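Local coordinates for protein cycloalternan-forming enzyme (PDB 5F7U) that belongs to glycoside hydrolase family 31, a multidomain carbohydrate-active protein built round a TIM barrel, with glycans and magnesium ions bound in the crystal, at residues L151-L159 with V189-I198; A387-T395 with L688-Y696. The protein carries 1 engineered substitution. All coordinates share one frame; numbering follows the deposited sequence.

Contact 1: residues L151-L159 with V189-I198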
loop_
_atom_site.group_PDB
_atom_site.type_symbol
_atom_site.label_atom_id
_atom_site.label_comp_id
_atom_site.label_asym_id
_atom_site.label_seq_id
_atom_site.Cartn_x
_atom_site.Cartn_y
_atom_site.Cartn_z
ATOM N N LEU A 151 -26.207 -14.397 -11.353
ATOM C CA LEU A 151 -26.017 -13.517 -10.204
ATOM C C LEU A 151 -25.996 -14.377 -8.958
ATOM O O LEU A 151 -26.840 -15.251 -8.794
ATOM C CB LEU A 151 -27.159 -12.502 -10.087
ATOM C CG LEU A 151 -27.614 -11.723 -11.322
ATOM C CD1 LEU A 151 -28.763 -10.791 -10.973
ATOM C CD2 LEU A 151 -26.468 -10.926 -11.923
ATOM N N SER A 152 -25.031 -14.105 -8.083
ATOM C CA SER A 152 -24.969 -14.751 -6.787
ATOM C C SER A 152 -24.418 -13.767 -5.769
ATOM O O SER A 152 -23.836 -12.734 -6.133
ATOM C CB SER A 152 -24.111 -16.029 -6.836
ATOM O OG SER A 152 -22.781 -15.749 -7.256
ATOM N N PHE A 153 -24.592 -14.096 -4.494
ATOM C CA PHE A 153 -24.110 -13.238 -3.418
ATOM C C PHE A 153 -22.968 -13.890 -2.681
ATOM O O PHE A 153 -23.159 -14.850 -1.965
ATOM C CB PHE A 153 -25.278 -12.875 -2.480
ATOM C CG PHE A 153 -26.277 -11.957 -3.121
ATOM C CD1 PHE A 153 -26.027 -10.583 -3.203
ATOM C CD2 PHE A 153 -27.441 -12.470 -3.720
ATOM C CE1 PHE A 153 -26.937 -9.724 -3.833
ATOM C CE2 PHE A 153 -28.347 -11.617 -4.350
ATOM C CZ PHE A 153 -28.095 -10.242 -4.407
ATOM N N GLU A 154 -21.764 -13.364 -2.870
ATOM C CA GLU A 154 -20.620 -13.790 -2.061
ATOM C C GLU A 154 -20.901 -13.483 -0.580
ATOM O O GLU A 154 -20.547 -14.257 0.303
ATOM C CB GLU A 154 -19.336 -13.114 -2.573
ATOM C CG GLU A 154 -18.040 -13.597 -1.920
ATOM C CD GLU A 154 -17.747 -12.947 -0.580
ATOM O OE1 GLU A 154 -18.247 -11.831 -0.322
ATOM O OE2 GLU A 154 -17.026 -13.546 0.241
ATOM N N ASP A 155 -21.560 -12.352 -0.337
ATOM C CA ASP A 155 -22.213 -12.070 0.939
ATOM C C ASP A 155 -23.396 -11.166 0.638
ATOM O O ASP A 155 -23.593 -10.762 -0.508
ATOM C CB ASP A 155 -21.224 -11.431 1.955
ATOM C CG ASP A 155 -21.670 -11.578 3.422
ATOM O OD1 ASP A 155 -22.802 -12.066 3.731
ATOM O OD2 ASP A 155 -20.876 -11.189 4.316
ATOM N N LEU A 156 -24.203 -10.854 1.646
ATOM C CA LEU A 156 -25.403 -10.059 1.395
ATOM C C LEU A 156 -25.082 -8.655 0.856
ATOM O O LEU A 156 -25.937 -8.001 0.270
ATOM C CB LEU A 156 -26.296 -10.022 2.633
ATOM C CG LEU A 156 -26.756 -11.412 3.124
ATOM C CD1 LEU A 156 -27.697 -11.239 4.301
ATOM C CD2 LEU A 156 -27.420 -12.209 2.000
ATOM N N ASP A 157 -23.827 -8.231 1.025
ATOM C CA ASP A 157 -23.368 -6.931 0.503
ATOM C C ASP A 157 -22.365 -7.006 -0.667
ATOM O O ASP A 157 -21.761 -5.998 -1.009
ATOM C CB ASP A 157 -22.787 -6.065 1.647
ATOM C CG ASP A 157 -21.620 -6.721 2.381
ATOM O OD1 ASP A 157 -21.108 -7.775 1.952
ATOM O OD2 ASP A 157 -21.215 -6.176 3.429
ATOM N N THR A 158 -22.188 -8.192 -1.260
ATOM C CA THR A 158 -21.165 -8.399 -2.293
ATOM C C THR A 158 -21.780 -9.259 -3.400
ATOM O O THR A 158 -22.060 -10.439 -3.181
ATOM C CB THR A 158 -19.902 -9.060 -1.694
ATOM O OG1 THR A 158 -19.334 -8.197 -0.700
ATOM C CG2 THR A 158 -18.825 -9.323 -2.782
ATOM N N LEU A 159 -22.002 -8.638 -4.559
ATOM C CA LEU A 159 -22.680 -9.275 -5.692
ATOM C C LEU A 159 -21.663 -9.813 -6.682
ATOM O O LEU A 159 -20.723 -9.113 -7.033
ATOM C CB LEU A 159 -23.598 -8.261 -6.373
ATOM C CG LEU A 159 -24.273 -8.647 -7.696
ATOM C CD1 LEU A 159 -25.339 -9.715 -7.467
ATOM C CD2 LEU A 159 -24.879 -7.415 -8.356
ATOM N N VAL A 189 -33.607 -7.573 -7.250
ATOM C CA VAL A 189 -33.036 -8.556 -6.330
ATOM C C VAL A 189 -32.578 -7.809 -5.089
ATOM O O VAL A 189 -31.772 -6.885 -5.179
ATOM C CB VAL A 189 -31.879 -9.334 -6.982
ATOM C CG1 VAL A 189 -31.395 -10.455 -6.074
ATOM C CG2 VAL A 189 -32.337 -9.910 -8.319
ATOM N N THR A 190 -33.099 -8.232 -3.948
ATOM C CA THR A 190 -32.942 -7.498 -2.704
ATOM C C THR A 190 -32.325 -8.360 -1.609
ATOM O O THR A 190 -32.727 -9.504 -1.406
ATOM C CB THR A 190 -34.322 -6.954 -2.286
ATOM O OG1 THR A 190 -34.782 -6.081 -3.328
ATOM C CG2 THR A 190 -34.266 -6.206 -0.954
ATOM N N THR A 191 -31.360 -7.786 -0.887
ATOM C CA THR A 191 -30.903 -8.358 0.383
ATOM C C THR A 191 -31.021 -7.263 1.447
ATOM O O THR A 191 -31.424 -6.131 1.145
ATOM C CB THR A 191 -29.429 -8.841 0.327
ATOM O OG1 THR A 191 -28.567 -7.700 0.193
ATOM C CG2 THR A 191 -29.188 -9.825 -0.818
ATOM N N GLU A 192 -30.658 -7.578 2.685
ATOM C CA GLU A 192 -30.641 -6.539 3.713
ATOM C C GLU A 192 -29.642 -5.418 3.418
ATOM O O GLU A 192 -29.774 -4.332 3.975
ATOM C CB GLU A 192 -30.429 -7.117 5.102
ATOM C CG GLU A 192 -29.205 -8.002 5.272
ATOM C CD GLU A 192 -29.208 -8.719 6.621
ATOM O OE1 GLU A 192 -28.246 -8.543 7.384
ATOM O OE2 GLU A 192 -30.180 -9.448 6.927
ATOM N N ASP A 193 -28.691 -5.669 2.511
ATOM C CA ASP A 193 -27.662 -4.663 2.183
ATOM C C ASP A 193 -27.702 -4.059 0.773
ATOM O O ASP A 193 -27.167 -2.956 0.545
ATOM C CB ASP A 193 -26.280 -5.238 2.449
ATOM C CG ASP A 193 -26.079 -5.639 3.907
ATOM O OD1 ASP A 193 -26.558 -4.934 4.834
ATOM O OD2 ASP A 193 -25.409 -6.660 4.117
ATOM N N LEU A 194 -28.336 -4.766 -0.161
ATOM C CA LEU A 194 -28.325 -4.370 -1.571
ATOM C C LEU A 194 -29.700 -4.422 -2.229
ATOM O O LEU A 194 -30.554 -5.237 -1.862
ATOM C CB LEU A 194 -27.359 -5.251 -2.381
ATOM C CG LEU A 194 -25.848 -5.129 -2.139
ATOM C CD1 LEU A 194 -25.103 -6.279 -2.805
ATOM C CD2 LEU A 194 -25.306 -3.769 -2.602
ATOM N N SER A 195 -29.899 -3.528 -3.194
ATOM C CA SER A 195 -31.047 -3.574 -4.068
ATOM C C SER A 195 -30.524 -3.528 -5.500
ATOM O O SER A 195 -29.958 -2.514 -5.930
ATOM C CB SER A 195 -32.007 -2.419 -3.769
ATOM O OG SER A 195 -33.116 -2.470 -4.664
ATOM N N ILE A 196 -30.682 -4.644 -6.209
ATOM C CA ILE A 196 -30.172 -4.766 -7.577
ATOM C C ILE A 196 -31.347 -4.615 -8.535
ATOM O O ILE A 196 -32.217 -5.485 -8.574
ATOM C CB ILE A 196 -29.443 -6.111 -7.811
ATOM C CG1 ILE A 196 -28.420 -6.407 -6.691
ATOM C CG2 ILE A 196 -28.784 -6.133 -9.200
ATOM C CD1 ILE A 196 -27.394 -5.306 -6.432
ATOM N N GLU A 197 -31.383 -3.494 -9.263
ATOM C CA GLU A 197 -32.495 -3.183 -10.157
ATOM C C GLU A 197 -32.069 -3.433 -11.583
ATOM O O GLU A 197 -31.160 -2.758 -12.092
ATOM C CB GLU A 197 -32.923 -1.725 -10.012
ATOM C CG GLU A 197 -33.532 -1.368 -8.678
ATOM C CD GLU A 197 -33.972 0.081 -8.616
ATOM O OE1 GLU A 197 -34.610 0.579 -9.579
ATOM O OE2 GLU A 197 -33.691 0.718 -7.587
ATOM N N ILE A 198 -32.722 -4.393 -12.235
ATOM C CA ILE A 198 -32.332 -4.801 -13.592
ATOM C C ILE A 198 -33.500 -4.556 -14.552
ATOM O O ILE A 198 -34.510 -5.243 -14.475
ATOM C CB ILE A 198 -31.888 -6.283 -13.638
ATOM C CG1 ILE A 198 -30.688 -6.519 -12.705
ATOM C CG2 ILE A 198 -31.535 -6.727 -15.061
ATOM C CD1 ILE A 198 -30.622 -7.941 -12.214
#

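Contact 2: residues A387-T395 with L688-Y696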
loop_
_atom_site.group_PDB
_atom_site.type_symbol
_atom_site.label_atom_id
_atom_site.label_comp_id
_atom_site.label_asym_id
_atom_site.label_seq_id
_atom_site.Cartn_x
_atom_site.Cartn_y
_atom_site.Cartn_z
ATOM N N ALA A 387 25.814 0.404 13.126
ATOM C CA ALA A 387 24.487 0.506 13.735
ATOM C C ALA A 387 24.603 0.604 15.248
ATOM O O ALA A 387 23.968 1.455 15.847
ATOM C CB ALA A 387 23.579 -0.648 13.323
ATOM N N LYS A 388 25.461 -0.224 15.847
ATOM C CA LYS A 388 25.638 -0.254 17.300
ATOM C C LYS A 388 26.226 1.067 17.793
ATOM O O LYS A 388 25.714 1.631 18.746
ATOM C CB LYS A 388 26.489 -1.466 17.735
ATOM C CG LYS A 388 26.554 -1.742 19.236
ATOM C CD LYS A 388 27.380 -3.003 19.494
ATOM C CE LYS A 388 28.074 -3.010 20.854
ATOM N NZ LYS A 388 29.040 -4.150 21.027
ATOM N N ALA A 389 27.258 1.575 17.118
ATOM C CA ALA A 389 27.945 2.809 17.548
ATOM C C ALA A 389 27.058 4.053 17.438
ATOM O O ALA A 389 27.215 5.018 18.206
ATOM C CB ALA A 389 29.223 3.011 16.748
ATOM N N ASN A 390 26.139 4.011 16.484
ATOM C CA ASN A 390 25.218 5.108 16.196
ATOM C C ASN A 390 23.836 4.928 16.837
ATOM O O ASN A 390 22.889 5.658 16.504
ATOM C CB ASN A 390 25.127 5.307 14.674
ATOM C CG ASN A 390 26.402 5.908 14.099
ATOM O OD1 ASN A 390 26.641 7.101 14.259
ATOM N ND2 ASN A 390 27.247 5.085 13.475
ATOM N N ASP A 391 23.734 3.966 17.759
ATOM C CA ASP A 391 22.487 3.666 18.480
ATOM C C ASP A 391 21.276 3.506 17.544
ATOM O O ASP A 391 20.250 4.182 17.705
ATOM C CB ASP A 391 22.225 4.733 19.562
ATOM C CG ASP A 391 23.379 4.861 20.554
ATOM O OD1 ASP A 391 23.857 3.824 21.053
ATOM O OD2 ASP A 391 23.810 6.000 20.840
ATOM N N ILE A 392 21.441 2.615 16.563
ATOM C CA ILE A 392 20.401 2.332 15.567
ATOM C C ILE A 392 19.934 0.886 15.799
ATOM O O ILE A 392 20.545 -0.054 15.274
ATOM C CB ILE A 392 20.914 2.556 14.112
ATOM C CG1 ILE A 392 21.521 3.954 13.913
ATOM C CG2 ILE A 392 19.811 2.242 13.091
ATOM C CD1 ILE A 392 20.556 5.129 14.104
ATOM N N PRO A 393 18.854 0.703 16.584
ATOM C CA PRO A 393 18.373 -0.634 16.919
ATOM C C PRO A 393 17.479 -1.231 15.808
ATOM O O PRO A 393 16.293 -1.505 16.006
ATOM C CB PRO A 393 17.617 -0.386 18.220
ATOM C CG PRO A 393 17.011 0.967 18.004
ATOM C CD PRO A 393 18.104 1.740 17.325
ATOM N N ALA A 394 18.081 -1.474 14.652
ATOM C CA ALA A 394 17.376 -2.060 13.527
ATOM C C ALA A 394 16.997 -3.507 13.848
ATOM O O ALA A 394 17.572 -4.123 14.764
ATOM C CB ALA A 394 18.254 -1.998 12.272
ATOM N N THR A 395 16.028 -4.049 13.102
ATOM C CA THR A 395 15.601 -5.441 13.308
ATOM C C THR A 395 15.713 -6.318 12.067
ATOM O O THR A 395 15.654 -7.547 12.172
ATOM C CB THR A 395 14.162 -5.528 13.838
ATOM O OG1 THR A 395 13.278 -4.891 12.913
ATOM C CG2 THR A 395 14.059 -4.867 15.223
ATOM N N LEU A 688 21.969 12.457 11.840
ATOM C CA LEU A 688 21.943 11.378 12.823
ATOM C C LEU A 688 20.894 11.565 13.938
ATOM O O LEU A 688 20.076 10.649 14.133
ATOM C CB LEU A 688 23.345 11.010 13.357
ATOM C CG LEU A 688 23.323 9.846 14.365
ATOM C CD1 LEU A 688 22.919 8.521 13.708
ATOM C CD2 LEU A 688 24.676 9.734 15.047
ATOM N N PRO A 689 20.899 12.723 14.653
ATOM C CA PRO A 689 19.864 12.898 15.692
ATOM C C PRO A 689 18.438 12.947 15.145
ATOM O O PRO A 689 17.521 12.464 15.813
ATOM C CB PRO A 689 20.241 14.226 16.384
ATOM C CG PRO A 689 21.274 14.860 15.514
ATOM C CD PRO A 689 21.970 13.733 14.802
ATOM N N THR A 690 18.263 13.465 13.926
ATOM C CA THR A 690 16.943 13.464 13.293
ATOM C C THR A 690 16.499 12.039 12.951
ATOM O O THR A 690 15.355 11.647 13.246
ATOM C CB THR A 690 16.912 14.411 12.073
ATOM O OG1 THR A 690 17.210 15.731 12.540
ATOM C CG2 THR A 690 15.540 14.413 11.419
ATOM N N PHE A 691 17.405 11.253 12.371
ATOM C CA PHE A 691 17.116 9.837 12.103
ATOM C C PHE A 691 16.768 9.079 13.396
ATOM O O PHE A 691 15.791 8.343 13.444
ATOM C CB PHE A 691 18.273 9.139 11.376
ATOM C CG PHE A 691 17.923 7.778 10.849
ATOM C CD1 PHE A 691 18.010 6.644 11.666
ATOM C CD2 PHE A 691 17.520 7.619 9.521
ATOM C CE1 PHE A 691 17.680 5.382 11.173
ATOM C CE2 PHE A 691 17.185 6.370 9.020
ATOM C CZ PHE A 691 17.278 5.237 9.844
ATOM N N GLN A 692 17.599 9.247 14.423
ATOM C CA GLN A 692 17.354 8.631 15.730
ATOM C C GLN A 692 15.996 9.023 16.295
ATOM O O GLN A 692 15.254 8.157 16.772
ATOM C CB GLN A 692 18.459 9.021 16.711
ATOM C CG GLN A 692 19.799 8.360 16.419
ATOM C CD GLN A 692 20.925 8.962 17.233
ATOM O OE1 GLN A 692 20.804 10.068 17.752
ATOM N NE2 GLN A 692 22.041 8.229 17.359
ATOM N N LYS A 693 15.641 10.306 16.206
ATOM C CA LYS A 693 14.341 10.760 16.719
ATOM C C LYS A 693 13.223 9.944 16.082
ATOM O O LYS A 693 12.354 9.433 16.781
ATOM C CB LYS A 693 14.128 12.250 16.478
ATOM C CG LYS A 693 12.742 12.742 16.905
ATOM C CD LYS A 693 12.597 14.263 16.893
ATOM C CE LYS A 693 12.355 14.803 15.485
ATOM N NZ LYS A 693 11.833 16.208 15.494
ATOM N N TYR A 694 13.245 9.836 14.756
ATOM C CA TYR A 694 12.180 9.126 14.048
ATOM C C TYR A 694 12.206 7.616 14.248
ATOM O O TYR A 694 11.157 7.017 14.472
ATOM C CB TYR A 694 12.123 9.541 12.567
ATOM C CG TYR A 694 11.561 10.921 12.500
ATOM C CD1 TYR A 694 10.217 11.149 12.799
ATOM C CD2 TYR A 694 12.385 12.018 12.259
ATOM C CE1 TYR A 694 9.696 12.434 12.833
ATOM C CE2 TYR A 694 11.872 13.320 12.282
ATOM C CZ TYR A 694 10.533 13.512 12.570
ATOM O OH TYR A 694 10.017 14.793 12.605
ATOM N N LEU A 695 13.390 7.006 14.186
ATOM C CA LEU A 695 13.483 5.579 14.476
ATOM C C LEU A 695 13.027 5.264 15.912
ATOM O O LEU A 695 12.287 4.298 16.132
ATOM C CB LEU A 695 14.886 5.029 14.229
ATOM C CG LEU A 695 15.089 3.545 14.588
ATOM C CD1 LEU A 695 14.101 2.621 13.871
ATOM C CD2 LEU A 695 16.529 3.121 14.342
ATOM N N TYR A 696 13.478 6.061 16.884
ATOM C CA TYR A 696 13.064 5.812 18.280
ATOM C C TYR A 696 11.571 6.026 18.452
ATOM O O TYR A 696 10.911 5.254 19.154
ATOM C CB TYR A 696 13.842 6.661 19.293
ATOM C CG TYR A 696 15.363 6.545 19.238
ATOM C CD1 TYR A 696 16.006 5.436 18.651
ATOM C CD2 TYR A 696 16.156 7.531 19.832
ATOM C CE1 TYR A 696 17.399 5.348 18.607
ATOM C CE2 TYR A 696 17.542 7.456 19.799
ATOM C CZ TYR A 696 18.154 6.367 19.186
ATOM O OH TYR A 696 19.524 6.323 19.165
HETATM O O HOH W 1 21.047 7.837 20.820
HETATM O O HOH W 2 24.419 8.318 19.075
#

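Contact 1: residues L151-L159 with V189-I198
Phe153 and Thr191 meet where two beta hairpins of the galactose mutarotase-like beta domain pack face to face, 151-159 against 189-198, with strands 151-153 and 194-198 nearly antiparallel and their axes 11.4 Å apart. Apolar packing fills the space between them. A flat ring suits this gap: Thr191 CG2 sits over the centre of the Phe153 ring in a CH-pi contact, 3.8 Å from the centroid, while Val189 CG1 meets the ring edge in plane, 3.7 Å from CE2. Branched aliphatic side chains continue the layer, Leu159 CD2 reaching Ile196 CD1 tip to tip and Leu151 CD1 meeting Ile198 CD1 in the same manner at 3.6 Å. Leu194 CD1 slips under the turn, against the backbone of Asp157.

Polar contacts gather at the hairpin ends. Asp157 and Asp193 lie side by side, their OD2 atoms 4.3 Å apart; a magnesium ion about 4 Å from the Asp157 side chain would probably ease this repulsion. Thr191 serves both hairpins: with OG1 between backbone N and carbonyl carbon (chi1 68°), its OG1 accepts from Asp193 N and Leu194 N of its own turn (an ST turn and an ST motif) and donates across to Leu156 O at 2.6 Å.

Contact 2: residues A387-T395 with L688-Y696
Gln692 and Tyr696, one turn apart on helix 687-700, grip two successive carbonyls of the loop that leads from helix 377-389 to strand 396-399 in the TIM barrel. Gln692 is long enough to bridge the gap: its extended chain brings NE2 to Asn390 O at 2.8 Å, in a fairly straight bond (156°) that comes from above the carbonyl plane yet lies in the glutamine's own amide plane. Tyr696 OH donates to Asp391 O at 2.7 Å, in the carbonyl plane and on a lone pair, and Asp391 O lies at the edge of the phenol ring, in its plane.

Below these bonds the contact is apolar. Ile392, with CG1 beside its backbone N (chi1 -54°), sends CD1 across Phe691 CD1 at 3.8 Å, while its other branch, CG2, touches Leu695 CD2. Pro393 CD, on the pyrrolidine ring, touches the same methyl, Leu695 CD2, at 3.6 Å and also lies at the edge of the Tyr696 ring. Leucine and phenylalanine suit this inner side of the helix, where both Phe691 and Leu695 also rest on Leu367 of the first barrel strand.

Further out, a Schellman motif sets the two gripped carbonyls. Asp391, at positive phi, is its C-prime residue, and the helix closes with Ile392 N to Ala387 O and Asp391 N to Lys388 O. The Asn390 amide is held by its own helix, ND2 donating to Asn386 O, and OD1 rests against Leu688 CD2. On the exposed flank a water joins the segments, donating to Asp391 OD2 at 3.0 Å and accepting from Gln692 NE2 at 2.9 Å.

How the contacts relate
Contact 1 closes before contact 2 opens along the chain, and the two lie on opposite sides of the chain's centre, their own centres 52 Å apart and their nearest atoms about 34 Å apart. They share no strand or helix. Contact 1 joins hairpins only 30 residues apart within the N-terminal mutarotase-like region. Contact 2 bridges 293 residues, tying the link between the first helix and second strand of the eight-stranded parallel barrel to a helix that follows its last strand. One therefore packs two neighbouring hairpins of an all-beta region against each other, whereas the other helps bring early and late parts of the barrel side by side.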